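Local coordinates for protein pentafunctional AROM polypeptide (PDB 5SWV) that catalyses steps of the shikimate pathway, this part of the five-activity polypeptide carrying the dehydroquinate dehydratase and shikimate dehydrogenase, at residues Asn176-Asp179 / Asn180-Glu184; Phe186-Arg189 / Ile190-Met194; Trp139-Ser143 / Gly144-Trp148; Gln233-Val236 / Lys237-Asn240. One frame throughout, in Å; residues are numbered along the deposited sequence.

Contact 1 (Asn176-Asp179 / Asn180-Glu184); sequences NLND and NLELE
Leu177 with Leu181 and Asn178 with Glu182 form a local contact of residues four apart, at the capped N-terminal end of helix 177-193 on the outside of the dehydroquinase domain. Asn176 is the N-cap: its OD1 accepts from the backbone N of Asp179 at 3.1 Å, the donor tilted 26° from the plane of the amide carbonyl. Leu177 O is offered to the N atoms of both Asn180 and Leu181, but both bonds are weak; a firmer helical bond follows from Glu182 N to Asn178 O, 2.9 Å. The helix is the crossover of a beta-alpha-beta unit of the TIM barrel, joining parallel strands 167-173 and 198-203. Side chains add to this frame. The CG of Asn178 swings away from its own N (chi1 -154°) and the chain of Glu182 runs out extended, which leaves ND2 of Asn178 2.8 Å from OE1 of Glu182. The amide and carboxylate planes stand 86° apart; the N-H direction is too poor for a hydrogen bond. A water donates both to OE2 of Glu182 (2.8 Å) and to OD1 of Asp179 (3.3 Å), probably easing the approach of two like charges; the other oxygen of Asp179, OD2, accepts from Asn175 N. Buried Asn180 is fixed by Phe206 O and the Asn202 side chain. Along the exposed flank, CD1 of Leu177 rests 4.2 Å from CG of Leu181.

Contact 2 (Phe186-Arg189 / Ile190-Met194); sequences FRTR and ITNSM
Ile190 packs back on Phe186, one turn earlier in helix 177-193, and its branches divide the work. Its CB stands over one face of the Phe186 ring, 4.2 Å above the plane and displaced toward the rim. CG2, placed between the backbone N and the carbonyl carbon of its own residue, comes 3.4 Å from Phe186 O and meets the ring at CE2, 4.0 Å away. CG1 turns the other way, opposite the backbone N (chi1 -166°), and takes CD1 along the ring toward CZ of Phe186, about 4.4 Å away. Beneath the side chains, Ile190 N bonds to Phe186 O. The next carbonyl is held twice: Arg187 O accepts from Thr191 N at 3.2 Å and from Thr191 OG1 at 2.7 Å, the two donors arriving from opposite faces of the carbonyl plane. On the exposed side Thr188 and Asn192 lie side by side and point the same way, CG2 of Thr188 being 3.7 Å from ND2 of Asn192. Near the end of the helix the hydroxyl of Ser193 folds back to donate to Ile190 O, 3.0 Å. Phe186 and Ile190 face inward, sandwiched against strand 198-203 through Leu200 and Leu198 and against helix 152-162 through Met155, whereas Arg187 bonds through NH1 to Asn214 and through NH2 to Glu184.

Contact 3 (Trp139-Ser143 / Gly144-Trp148); sequences WHDLS and GTWSW
Ser143 OG takes part in three bonds: Thr145 OG1 donates to it at 2.9 Å and Thr145 N at 3.1 Å, while it gives its own hydrogen to the syn lone pair of Asp141 OD1. These bonds brace a type I beta turn, Asp141 to Gly144, in the loop that leaves barrel strand 134-140 for helix 152-162. The turn is closed by Gly144 N bonding to Asp141 O at 3.3 Å, and Gly144 itself has positive phi. With its CG opposite the backbone N (chi1 176°), Asp141 directs the carboxylate into the bend, where OD2 accepts from Trp146 N at 3.0 Å and more weakly from Thr145 N. CG of the same carboxylate lies over one face of the Trp146 indole, displaced toward the rim, the two planes 21° apart. At its far rim Trp146 meets Trp139: the planes are within 10° of parallel, yet so slid apart that the rings hardly overlap. Lys157 makes a cation-pi contact with Trp139, and Trp154 meets Trp146 edge-to-face. The five-membered ring of Trp139 and the six-membered ring of Trp146 have centroids 4.8 Å apart, with CD1 of Trp139 3.4 Å from CZ3 of Trp146.

Contact 4 (Gln233-Val236 / Lys237-Asn240); sequences QLTV and KQLN
Thr235 and Gln238 clasp each other across the first turn of helix 236-245, and this is the tight part of the contact. Thr235 OG1, set between its backbone N and carbonyl carbon (chi1 65°), accepts from Gln238 N at 3.2 Å. In return, Gln238 CG lies beside its own backbone N and the chain runs on extended, which brings OE1 to the Thr235 N-H at 2.9 Å, in the carbonyl plane and on a lone pair. The Thr235 hydroxyl adds a weak bond to the same OE1. Behind the clasp the helical ladder starts with Leu239 N on Thr235 O, 2.8 Å, then Asn240 N on Val236 O, 3.0 Å. On the inner side Leu234 and Leu239 meet through their CD1 atoms, 4.2 Å apart, and both also touch Ile212 of helix 208-213. Val236 and Asn240 run alongside, CG1 of Val236 3.8 Å from ND2 of Asn240, whose polar partner is Leu277 O. The opposite character prevails at the solvent side: a water donates to Gln238 OE1 (2.8 Å) and to Gln233 O (2.9 Å), and the exposed Lys237 leads away to a long, weak ion pair with Glu241. The reciprocal Thr235-Gln238 bonds make a capping box, and Leu234 with Leu239, flanking it, completes a hydrophobic staple at the start of the helix that follows the eighth strand of the TIM barrel.

In the fold
All four contacts belong to the dehydroquinase barrel and follow one another in the chain as contact 3, 1, 2 and 4. Contacts 1 and 2 occupy the first and second halves of helix 177-193, their centres 15 Å apart. Contact 3, in the loop after strand 134-140, is 12 Å from contact 1 and touches both: Trp148 packs on Asp179, Glu182 and Leu183, and its carbonyl probably accepts from Arg189 of contact 2. Trp148 alone thus meets the helix from Asp179 to Arg189. Contact 4 stands apart, 20 Å or more from the other centres and touching none, at a helix that reaches Leu277 in the dehydrogenase part.

Contact 1 (Asn176-Asp179 / Asn180-Glu184)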
# COMPACT_ATOMS: atom_id res chain seq x y z
N ASN A 176 18.00 10.76 28.94
CA ASN A 176 16.92 10.83 29.93
C ASN A 176 15.61 11.31 29.28
O ASN A 176 15.63 11.82 28.17
CB ASN A 176 17.33 11.77 31.06
CG ASN A 176 17.84 13.13 30.57
OD1 ASN A 176 17.09 13.94 30.01
ND2 ASN A 176 19.12 13.40 30.79
N LEU A 177 14.48 11.15 29.99
CA LEU A 177 13.19 11.75 29.57
C LEU A 177 13.31 13.22 29.12
O LEU A 177 12.72 13.63 28.11
CB LEU A 177 12.18 11.70 30.72
CG LEU A 177 10.99 12.70 30.68
CD1 LEU A 177 9.94 12.19 29.70
CD2 LEU A 177 10.40 13.01 32.06
N ASN A 178 14.04 14.02 29.89
CA ASN A 178 14.10 15.44 29.61
C ASN A 178 14.58 15.81 28.19
O ASN A 178 14.15 16.81 27.63
CB ASN A 178 14.96 16.15 30.65
CG ASN A 178 14.56 17.59 30.80
OD1 ASN A 178 13.51 17.87 31.38
ND2 ASN A 178 15.34 18.50 30.22
N ASP A 179 15.47 14.98 27.63
CA ASP A 179 15.96 15.15 26.27
C ASP A 179 14.84 15.03 25.22
O ASP A 179 14.86 15.74 24.22
CB ASP A 179 17.10 14.15 25.95
CG ASP A 179 18.45 14.51 26.63
OD1 ASP A 179 18.67 15.68 27.03
OD2 ASP A 179 19.30 13.60 26.76
N ASN A 180 13.87 14.16 25.45
CA ASN A 180 12.71 14.02 24.56
C ASN A 180 11.81 15.25 24.61
O ASN A 180 11.24 15.65 23.60
CB ASN A 180 11.92 12.75 24.89
CG ASN A 180 12.72 11.48 24.65
OD1 ASN A 180 13.46 11.39 23.68
ND2 ASN A 180 12.61 10.51 25.55
N LEU A 181 11.69 15.83 25.80
CA LEU A 181 10.91 17.05 26.00
C LEU A 181 11.58 18.28 25.39
O LEU A 181 10.92 19.09 24.75
CB LEU A 181 10.63 17.27 27.48
CG LEU A 181 9.85 16.15 28.18
CD1 LEU A 181 9.51 16.58 29.59
CD2 LEU A 181 8.57 15.78 27.45
N GLU A 182 12.89 18.44 25.58
CA GLU A 182 13.61 19.53 24.94
C GLU A 182 13.48 19.42 23.41
O GLU A 182 13.35 20.43 22.72
CB GLU A 182 15.07 19.56 25.40
CG GLU A 182 15.19 20.07 26.83
CD GLU A 182 16.58 19.95 27.45
OE1 GLU A 182 16.71 20.29 28.64
OE2 GLU A 182 17.54 19.52 26.79
N LEU A 183 13.48 18.19 22.91
CA LEU A 183 13.34 17.93 21.50
C LEU A 183 12.00 18.43 20.96
O LEU A 183 11.97 19.01 19.89
CB LEU A 183 13.55 16.44 21.22
CG LEU A 183 13.46 15.99 19.77
CD1 LEU A 183 14.28 14.74 19.52
CD2 LEU A 183 12.02 15.76 19.33
N GLU A 184 10.90 18.22 21.69
CA GLU A 184 9.60 18.75 21.27
C GLU A 184 9.54 20.28 21.26
O GLU A 184 8.95 20.87 20.35
CB GLU A 184 8.45 18.21 22.13
CG GLU A 184 8.20 16.70 22.05
CD GLU A 184 8.11 16.13 20.64
OE1 GLU A 184 7.38 16.71 19.80
OE2 GLU A 184 8.79 15.10 20.39
O HOH W 1 18.49 17.94 24.68

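Contact 2 (Phe186-Arg189 / Ile190-Met194)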
# COMPACT_ATOMS: atom_id res chain seq x y z
N PHE A 186 12.14 22.13 20.68
CA PHE A 186 12.90 22.37 19.47
C PHE A 186 12.04 22.16 18.22
O PHE A 186 12.00 23.02 17.36
CB PHE A 186 14.16 21.48 19.44
CG PHE A 186 14.99 21.66 18.19
CD1 PHE A 186 15.97 22.65 18.12
CD2 PHE A 186 14.79 20.84 17.08
CE1 PHE A 186 16.72 22.82 16.97
CE2 PHE A 186 15.54 21.02 15.93
CZ PHE A 186 16.51 22.01 15.87
N ARG A 187 11.33 21.04 18.15
CA ARG A 187 10.44 20.78 17.03
C ARG A 187 9.51 21.96 16.79
O ARG A 187 9.33 22.36 15.64
CB ARG A 187 9.64 19.50 17.23
CG ARG A 187 8.43 19.38 16.32
CD ARG A 187 8.11 17.98 15.85
NE ARG A 187 8.43 16.91 16.79
CZ ARG A 187 8.92 15.71 16.46
NH1 ARG A 187 9.19 15.38 15.20
NH2 ARG A 187 9.17 14.81 17.41
N THR A 188 8.92 22.50 17.85
CA THR A 188 7.95 23.60 17.70
C THR A 188 8.64 24.84 17.11
O THR A 188 8.12 25.43 16.16
CB THR A 188 7.19 23.93 19.01
OG1 THR A 188 6.47 22.78 19.46
CG2 THR A 188 6.18 25.03 18.80
N ARG A 189 9.81 25.19 17.64
CA ARG A 189 10.53 26.41 17.23
C ARG A 189 11.02 26.41 15.77
O ARG A 189 10.86 27.40 15.06
CB ARG A 189 11.75 26.65 18.14
CG ARG A 189 11.43 26.97 19.59
CD ARG A 189 12.59 27.70 20.28
NE ARG A 189 13.88 26.98 20.20
CZ ARG A 189 14.30 26.00 21.03
NH1 ARG A 189 13.53 25.55 22.03
NH2 ARG A 189 15.50 25.45 20.84
N ILE A 190 11.65 25.31 15.37
CA ILE A 190 12.21 25.14 14.02
C ILE A 190 11.11 25.06 12.96
O ILE A 190 11.28 25.57 11.85
CB ILE A 190 13.15 23.90 13.95
CG1 ILE A 190 14.00 23.88 12.67
CG2 ILE A 190 12.39 22.58 14.03
CD1 ILE A 190 15.21 24.78 12.75
N THR A 191 10.00 24.42 13.31
CA THR A 191 8.86 24.25 12.42
C THR A 191 8.15 25.57 12.15
O THR A 191 7.62 25.76 11.06
CB THR A 191 7.90 23.21 13.00
OG1 THR A 191 8.59 21.96 13.06
CG2 THR A 191 6.64 23.04 12.15
N ASN A 192 8.13 26.47 13.14
CA ASN A 192 7.61 27.85 12.94
C ASN A 192 8.47 28.68 11.97
O ASN A 192 7.94 29.47 11.18
CB ASN A 192 7.50 28.62 14.29
CG ASN A 192 6.29 28.18 15.13
OD1 ASN A 192 5.14 28.23 14.68
ND2 ASN A 192 6.55 27.77 16.37
N SER A 193 9.79 28.48 12.04
CA SER A 193 10.75 29.28 11.29
C SER A 193 11.11 28.74 9.91
O SER A 193 11.88 29.39 9.21
CB SER A 193 12.04 29.38 12.09
OG SER A 193 12.79 28.19 11.95
N MET A 194 10.60 27.57 9.53
CA MET A 194 11.00 26.90 8.29
C MET A 194 9.98 25.84 7.88
O MET A 194 9.35 25.26 8.74
CB MET A 194 12.37 26.25 8.49
CG MET A 194 12.56 24.93 7.78
SD MET A 194 13.80 23.94 8.59
CE MET A 194 12.96 22.37 8.83

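Contact 3 (Trp139-Ser143 / Gly144-Trp148)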
# COMPACT_ATOMS: atom_id res chain seq x y z
N TRP A 139 21.60 13.86 9.86
CA TRP A 139 22.71 13.78 10.81
C TRP A 139 22.27 13.09 12.10
O TRP A 139 21.18 13.35 12.60
CB TRP A 139 23.28 15.15 11.12
CG TRP A 139 24.49 15.07 11.99
CD1 TRP A 139 24.53 15.18 13.35
CD2 TRP A 139 25.84 14.82 11.58
NE1 TRP A 139 25.81 15.04 13.81
CE2 TRP A 139 26.64 14.83 12.74
CE3 TRP A 139 26.46 14.62 10.33
CZ2 TRP A 139 28.03 14.62 12.71
CZ3 TRP A 139 27.86 14.42 10.30
CH2 TRP A 139 28.62 14.42 11.49
N HIS A 140 23.15 12.25 12.62
CA HIS A 140 22.94 11.45 13.81
C HIS A 140 24.02 11.80 14.87
O HIS A 140 25.22 11.68 14.59
CB HIS A 140 23.00 9.96 13.45
CG HIS A 140 21.92 9.51 12.51
ND1 HIS A 140 21.93 9.78 11.16
CD2 HIS A 140 20.79 8.78 12.74
CE1 HIS A 140 20.85 9.25 10.60
NE2 HIS A 140 20.15 8.64 11.54
N ASP A 141 23.61 12.26 16.05
CA ASP A 141 24.56 12.53 17.15
C ASP A 141 24.65 11.34 18.10
O ASP A 141 23.96 11.27 19.12
CB ASP A 141 24.19 13.81 17.91
CG ASP A 141 25.10 14.07 19.11
OD1 ASP A 141 26.32 13.78 19.01
OD2 ASP A 141 24.59 14.55 20.15
N LEU A 142 25.54 10.42 17.76
CA LEU A 142 25.80 9.27 18.61
C LEU A 142 26.29 9.64 20.02
O LEU A 142 26.02 8.91 20.95
CB LEU A 142 26.78 8.31 17.92
CG LEU A 142 26.13 7.12 17.21
CD1 LEU A 142 25.00 7.56 16.27
CD2 LEU A 142 27.17 6.30 16.46
N SER A 143 26.98 10.78 20.16
CA SER A 143 27.53 11.24 21.44
C SER A 143 26.47 11.59 22.49
O SER A 143 26.74 11.57 23.69
CB SER A 143 28.43 12.47 21.22
OG SER A 143 27.67 13.66 21.12
N GLY A 144 25.27 11.96 22.04
CA GLY A 144 24.26 12.46 22.97
C GLY A 144 24.62 13.74 23.71
O GLY A 144 24.07 14.01 24.76
N THR A 145 25.53 14.54 23.16
CA THR A 145 25.97 15.77 23.81
C THR A 145 25.42 17.02 23.16
O THR A 145 25.67 18.10 23.65
CB THR A 145 27.51 15.89 23.80
OG1 THR A 145 27.99 16.17 22.48
CG2 THR A 145 28.15 14.60 24.33
N TRP A 146 24.70 16.91 22.04
CA TRP A 146 24.16 18.09 21.36
C TRP A 146 22.79 18.35 21.95
O TRP A 146 21.84 17.63 21.66
CB TRP A 146 24.10 17.91 19.82
CG TRP A 146 25.48 17.94 19.14
CD1 TRP A 146 26.70 17.98 19.75
CD2 TRP A 146 25.75 17.87 17.73
NE1 TRP A 146 27.70 17.97 18.82
CE2 TRP A 146 27.15 17.90 17.57
CE3 TRP A 146 24.94 17.81 16.59
CZ2 TRP A 146 27.77 17.87 16.31
CZ3 TRP A 146 25.56 17.77 15.33
CH2 TRP A 146 26.96 17.81 15.21
N SER A 147 22.72 19.37 22.80
CA SER A 147 21.47 19.79 23.42
C SER A 147 20.47 20.26 22.36
O SER A 147 20.87 20.86 21.37
CB SER A 147 21.73 20.93 24.42
OG SER A 147 20.54 21.63 24.79
N TRP A 148 19.18 19.98 22.59
CA TRP A 148 18.08 20.53 21.79
C TRP A 148 17.59 21.88 22.32
O TRP A 148 17.00 22.67 21.57
CB TRP A 148 16.89 19.59 21.77
CG TRP A 148 17.15 18.26 21.18
CD1 TRP A 148 17.20 17.07 21.83
CD2 TRP A 148 17.37 17.97 19.80
NE1 TRP A 148 17.44 16.05 20.95
CE2 TRP A 148 17.55 16.58 19.69
CE3 TRP A 148 17.43 18.76 18.64
CZ2 TRP A 148 17.78 15.95 18.48
CZ3 TRP A 148 17.66 18.12 17.43
CH2 TRP A 148 17.83 16.73 17.36

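Contact 4 (Gln233-Val236 / Lys237-Asn240)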
# COMPACT_ATOMS: atom_id res chain seq x y z
N GLN A 233 14.34 1.32 18.55
CA GLN A 233 13.42 1.24 17.43
C GLN A 233 12.25 0.33 17.75
O GLN A 233 12.43 -0.72 18.38
CB GLN A 233 14.14 0.70 16.22
CG GLN A 233 13.32 0.76 14.94
CD GLN A 233 14.14 0.34 13.74
OE1 GLN A 233 15.11 -0.41 13.86
NE2 GLN A 233 13.75 0.84 12.56
N LEU A 234 11.08 0.74 17.29
CA LEU A 234 9.82 0.04 17.52
C LEU A 234 9.28 -0.60 16.24
O LEU A 234 9.60 -0.17 15.15
CB LEU A 234 8.79 1.05 18.02
CG LEU A 234 9.10 1.72 19.35
CD1 LEU A 234 8.08 2.82 19.66
CD2 LEU A 234 9.15 0.69 20.48
N THR A 235 8.44 -1.62 16.40
CA THR A 235 7.69 -2.18 15.30
C THR A 235 6.45 -1.32 15.10
O THR A 235 6.13 -0.47 15.94
CB THR A 235 7.29 -3.66 15.54
OG1 THR A 235 6.38 -3.77 16.64
CG2 THR A 235 8.50 -4.52 15.78
N VAL A 236 5.75 -1.54 13.98
CA VAL A 236 4.50 -0.83 13.70
C VAL A 236 3.45 -1.11 14.76
O VAL A 236 2.75 -0.20 15.21
CB VAL A 236 3.95 -1.14 12.27
CG1 VAL A 236 2.49 -0.73 12.11
CG2 VAL A 236 4.79 -0.40 11.24
N LYS A 237 3.34 -2.37 15.15
CA LYS A 237 2.42 -2.77 16.21
C LYS A 237 2.70 -2.02 17.52
O LYS A 237 1.80 -1.46 18.14
CB LYS A 237 2.51 -4.26 16.46
CG LYS A 237 1.39 -4.75 17.34
CD LYS A 237 1.57 -6.22 17.65
CE LYS A 237 0.32 -6.77 18.31
NZ LYS A 237 0.67 -7.83 19.28
N GLN A 238 3.96 -2.03 17.91
CA GLN A 238 4.39 -1.37 19.12
C GLN A 238 4.14 0.12 19.04
O GLN A 238 3.70 0.73 20.02
CB GLN A 238 5.88 -1.60 19.35
CG GLN A 238 6.26 -3.03 19.72
CD GLN A 238 7.77 -3.18 19.92
OE1 GLN A 238 8.58 -2.91 19.02
NE2 GLN A 238 8.14 -3.61 21.12
N LEU A 239 4.42 0.69 17.88
CA LEU A 239 4.29 2.12 17.67
C LEU A 239 2.86 2.57 17.86
O LEU A 239 2.63 3.59 18.50
CB LEU A 239 4.78 2.53 16.28
CG LEU A 239 4.74 4.04 15.97
CD1 LEU A 239 5.67 4.84 16.87
CD2 LEU A 239 5.10 4.29 14.51
N ASN A 240 1.91 1.82 17.31
CA ASN A 240 0.49 2.13 17.50
C ASN A 240 0.06 1.90 18.95
O ASN A 240 -0.57 2.75 19.57
CB ASN A 240 -0.37 1.29 16.56
CG ASN A 240 -0.21 1.68 15.10
OD1 ASN A 240 -0.04 2.86 14.77
ND2 ASN A 240 -0.30 0.69 14.22
O HOH W 2 11.31 -3.33 18.69